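Endo-n-acetyl-beta-d-glucosaminidase (PDB 4AC1) hydrolyses N-linked glycans within their chitobiose core as a family 18 glycoside hydrolase, and is held responsible for deglycosylating the cellulases of its fungus. Local coordinates at residues M130-Q133 and G134-L138; G169-Y172 and T173-Q176. All coordinates share one frame; numbering follows the deposited sequence. Where two conformers were deposited one is given.

Contact 1 of 2, residues M130-Q133 and G134-L138; sequences MSQQ and GIDRL
The N-terminus of helix 132-146, in the beta-alpha-beta unit between strands 121-125 and 151-154, is closed by Ser-131, the N-cap residue, whose OG accepts from Gly-134 N at 2.9 Å. The same hydroxyl is hydrogen-bonded to Asp-96, so it ties the first turn to a neighbouring loop. The backbone ladder begins at once, with Ile-135 N meeting Ser-131 O at 3.1 Å. On the side turned to helix 172-179 Gln-132 bends at its second torsion (chi2 74°), bringing its amide back over the next turn. There NE2 donates to Asp-136 OD1 at 3.3 Å; the bond is nearly straight and arrives on the syn side of that oxygen, though 26° out of the carboxylate plane, and the amide and carboxylate planes stand 54° apart. OE1 of the same amide is hydrogen-bonded to Ser-171 N, so the group works at both ends. Were Asp-136 an alanine, Gln-132 NE2 would probably lose its carboxylate mate, though the bond at OE1 would still hold the amide. Beneath the cap, Met-130 runs extended past CG and lays its thioether along the first turn, with SD 4.0 Å from Ile-135 CD1. Its CE lies 3.6 Å from Gly-134 C. Met-130 just before the N-cap and Ile-135 four residues after it thus form a hydrophobic staple beside a serine N-cap, a known helix N-terminal motif, here on a helix of the beta/alpha barrel.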
loop_
_atom_site.group_PDB
_atom_site.type_symbol
_atom_site.label_atom_id
_atom_site.label_comp_id
_atom_site.label_asym_id
_atom_site.label_seq_id
_atom_site.Cartn_x
_atom_site.Cartn_y
_atom_site.Cartn_z
ATOM N N MET A 130 13.275 11.536 0.445
ATOM C CA MET A 130 12.477 12.736 0.184
ATOM C C MET A 130 12.576 13.614 1.426
ATOM O O MET A 130 12.583 13.090 2.546
ATOM C CB MET A 130 11.011 12.373 -0.093
ATOM C CG MET A 130 10.145 13.541 -0.493
ATOM S SD MET A 130 8.449 13.022 -0.777
ATOM C CE MET A 130 7.855 14.362 -1.825
ATOM N N SER A 131 12.646 14.931 1.240
ATOM C CA SER A 131 12.762 15.855 2.367
ATOM C C SER A 131 11.518 15.815 3.228
ATOM O O SER A 131 10.428 15.462 2.756
ATOM C CB SER A 131 13.022 17.288 1.886
ATOM O OG SER A 131 11.856 17.828 1.282
ATOM N N GLN A 132 11.685 16.177 4.498
ATOM C CA GLN A 132 10.550 16.348 5.396
ATOM C C GLN A 132 9.529 17.341 4.856
ATOM O O GLN A 132 8.318 17.083 4.881
ATOM C CB GLN A 132 11.013 16.796 6.783
ATOM C CG GLN A 132 9.967 16.551 7.862
ATOM C CD GLN A 132 9.861 15.072 8.210
ATOM O OE1 GLN A 132 10.866 14.432 8.513
ATOM N NE2 GLN A 132 8.642 14.517 8.143
ATOM N N GLN A 133 10.019 18.483 4.373
ATOM C CA GLN A 133 9.134 19.503 3.829
ATOM C C GLN A 133 8.335 18.954 2.638
ATOM O O GLN A 133 7.149 19.249 2.485
ATOM C CB GLN A 133 9.933 20.729 3.394
ATOM C CG GLN A 133 9.051 21.880 2.953
ATOM C CD GLN A 133 9.814 23.025 2.322
ATOM O OE1 GLN A 133 11.019 22.937 2.091
ATOM N NE2 GLN A 133 9.104 24.111 2.022
ATOM N N GLY A 134 9.012 18.181 1.795
ATOM C CA GLY A 134 8.379 17.606 0.607
ATOM C C GLY A 134 7.242 16.634 0.912
ATOM O O GLY A 134 6.146 16.744 0.349
ATOM N N ILE A 135 7.481 15.681 1.813
ATOM C CA ILE A 135 6.424 14.720 2.146
ATOM C C ILE A 135 5.289 15.401 2.884
ATOM O O ILE A 135 4.119 15.122 2.618
ATOM C CB ILE A 135 6.941 13.445 2.910
ATOM C CG1 ILE A 135 5.859 12.353 2.957
ATOM C CG2 ILE A 135 7.443 13.788 4.313
ATOM C CD1 ILE A 135 5.425 11.857 1.563
ATOM N N ASP A 136 5.630 16.314 3.794
ATOM C CA ASP A 136 4.597 17.033 4.535
ATOM C C ASP A 136 3.679 17.813 3.581
ATOM O O ASP A 136 2.451 17.788 3.720
ATOM C CB ASP A 136 5.210 17.986 5.571
ATOM C CG ASP A 136 5.919 17.273 6.734
ATOM O OD1 ASP A 136 6.042 16.025 6.783
ATOM O OD2 ASP A 136 6.389 18.004 7.637
ATOM N N ARG A 137 4.284 18.517 2.621
ATOM C CA ARG A 137 3.537 19.269 1.626
ATOM C C ARG A 137 2.655 18.349 0.798
ATOM O O ARG A 137 1.493 18.651 0.569
ATOM C CB ARG A 137 4.489 20.044 0.712
ATOM C CG ARG A 137 3.796 20.708 -0.479
ATOM C CD ARG A 137 4.736 21.528 -1.336
ATOM N NE ARG A 137 5.797 20.732 -1.946
ATOM C CZ ARG A 137 6.785 21.238 -2.680
ATOM N NH1 ARG A 137 6.853 22.548 -2.879
ATOM N NH2 ARG A 137 7.711 20.441 -3.200
ATOM N N LEU A 138 3.205 17.232 0.337
ATOM C CA LEU A 138 2.444 16.350 -0.531
ATOM C C LEU A 138 1.178 15.837 0.143
ATOM O O LEU A 138 0.102 15.844 -0.446
ATOM C CB LEU A 138 3.324 15.189 -0.983
ATOM C CG LEU A 138 2.719 14.148 -1.924
ATOM C CD1 LEU A 138 2.119 14.784 -3.193
ATOM C CD2 LEU A 138 3.780 13.111 -2.267
#

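Contact 2 of 2, residues G169-Y172 and T173-Q176; sequences GFSY and TALQ
Leu-175 turns its CD2 methyl into the corner between two aromatic rings, 3.9 Å from Phe-170 CE1 and 4.3 Å from Tyr-172 CD2, approaching both obliquely. The rings also meet each other: Phe-170 CE1 stands 3.4 Å above the plane of the Tyr-172 ring, over its centre. Phe-170 takes the less common first torsion, with CG between the backbone N and the carbonyl carbon (chi1 62°), which folds its ring back alongside the chain that leads into the helix. Leu-154 of strand 151-154 touches all three side chains, so the group joins the start of helix 172-179 to the barrel wall. The tyrosine's own hydroxyl is held by Ser-168. On the other side of the turn, Ser-171 is the N-cap residue. Its OG accepts from Ala-174 N at 3.0 Å, with an almost straight N-H...O angle of 172°, and the hydroxyl of Thr-173 lies at the same distance, OG1 to OG 3.0 Å. Ala-174 CB rests 3.6 Å from that OG, flanking the cap with a methyl. Behind it the helical bonds start, Leu-175 N to Ser-171 O at 3.0 Å and Gln-176 N to Tyr-172 O at 2.9 Å. The serine hydroxyl therefore takes up an N-H that the helix cannot satisfy with a carbonyl of its own, while the cluster of Phe-170, Tyr-172 and Leu-175 sets the helix start on Leu-154.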
loop_
_atom_site.group_PDB
_atom_site.type_symbol
_atom_site.label_atom_id
_atom_site.label_comp_id
_atom_site.label_asym_id
_atom_site.label_seq_id
_atom_site.Cartn_x
_atom_site.Cartn_y
_atom_site.Cartn_z
ATOM N N GLY A 169 14.197 8.636 3.804
ATOM C CA GLY A 169 14.900 9.872 4.170
ATOM C C GLY A 169 14.236 10.647 5.300
ATOM O O GLY A 169 14.836 10.851 6.355
ATOM N N PHE A 170 13.004 11.097 5.083
ATOM C CA PHE A 170 12.286 11.833 6.125
ATOM C C PHE A 170 11.951 10.980 7.354
ATOM O O PHE A 170 12.003 9.740 7.310
ATOM C CB PHE A 170 11.007 12.466 5.568
ATOM C CG PHE A 170 10.007 11.471 5.054
ATOM C CD1 PHE A 170 9.177 10.794 5.940
ATOM C CD2 PHE A 170 9.896 11.208 3.686
ATOM C CE1 PHE A 170 8.243 9.879 5.488
ATOM C CE2 PHE A 170 8.945 10.290 3.220
ATOM C CZ PHE A 170 8.131 9.619 4.128
ATOM N N SER A 171 11.602 11.658 8.447
ATOM C CA SER A 171 11.233 10.993 9.687
ATOM C C SER A 171 9.733 10.671 9.734
ATOM O O SER A 171 8.892 11.561 9.576
ATOM C CB SER A 171 11.622 11.868 10.881
ATOM O OG SER A 171 10.967 11.403 12.049
ATOM N N TYR A 172 9.399 9.406 9.989
ATOM C CA TYR A 172 8.002 9.012 10.136
ATOM C C TYR A 172 7.413 9.468 11.464
ATOM O O TYR A 172 6.212 9.668 11.558
ATOM C CB TYR A 172 7.836 7.504 9.946
ATOM C CG TYR A 172 7.843 7.122 8.486
ATOM C CD1 TYR A 172 9.042 6.826 7.834
ATOM C CD2 TYR A 172 6.658 7.085 7.743
ATOM C CE1 TYR A 172 9.071 6.507 6.494
ATOM C CE2 TYR A 172 6.671 6.773 6.389
ATOM C CZ TYR A 172 7.884 6.474 5.779
ATOM O OH TYR A 172 7.900 6.155 4.442
ATOM N N THR A 173 8.242 9.626 12.497
ATOM C CA THR A 173 7.704 10.142 13.757
ATOM C C THR A 173 7.395 11.630 13.621
ATOM O O THR A 173 6.354 12.073 14.093
ATOM C CB THR A 173 8.601 9.898 14.968
ATOM O OG1 THR A 173 9.920 10.327 14.651
ATOM C CG2 THR A 173 8.606 8.416 15.370
ATOM N N ALA A 174 8.242 12.394 12.932
ATOM C CA ALA A 174 7.933 13.804 12.663
ATOM C C ALA A 174 6.674 13.912 11.799
ATOM O O ALA A 174 5.792 14.725 12.082
ATOM C CB ALA A 174 9.099 14.486 11.986
ATOM N N LEU A 175 6.596 13.105 10.737
ATOM C CA LEU A 175 5.407 13.079 9.874
ATOM C C LEU A 175 4.128 12.774 10.651
ATOM O O LEU A 175 3.095 13.438 10.460
ATOM C CB LEU A 175 5.586 12.065 8.743
ATOM C CG LEU A 175 4.455 11.966 7.717
ATOM C CD1 LEU A 175 4.286 13.268 6.971
ATOM C CD2 LEU A 175 4.728 10.829 6.748
ATOM N N GLN A 176 4.186 11.767 11.522
ATOM C CA GLN A 176 3.015 11.414 12.319
ATOM C C GLN A 176 2.594 12.605 13.186
ATOM O O GLN A 176 1.398 12.901 13.306
ATOM C CB GLN A 176 3.268 10.147 13.162
ATOM C CG GLN A 176 2.221 9.862 14.253
ATOM C CD GLN A 176 0.818 9.618 13.718
ATOM O OE1 GLN A 176 0.629 8.944 12.699
ATOM N NE2 GLN A 176 -0.177 10.134 14.422
#

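In the fold
Contacts 1 and 2 are two versions of one solution, a serine N-cap opening a helix, set on successive helices on the outside of the barrel. Both mix a buried apolar side with a polar one, but contact 1 includes an exposed residue, Gln-133, whereas none of the touching residues of contact 2 is exposed. Their centres are about 9 Å apart and they touch: Gln-132 OE1 probably accepts from Ser-171 N at 2.9 Å, and Ile-135 CG2 packs against Phe-170 CG at 3.5 Å. The apolar sides differ, a thioether and aliphatic branches in 130-138, aromatic rings in 169-176. Contact 1 adds an amide-carboxylate pair; contact 2 gathers hydroxyls, with Thr-173 close to the zinc site of Asp-163 and Asn-209.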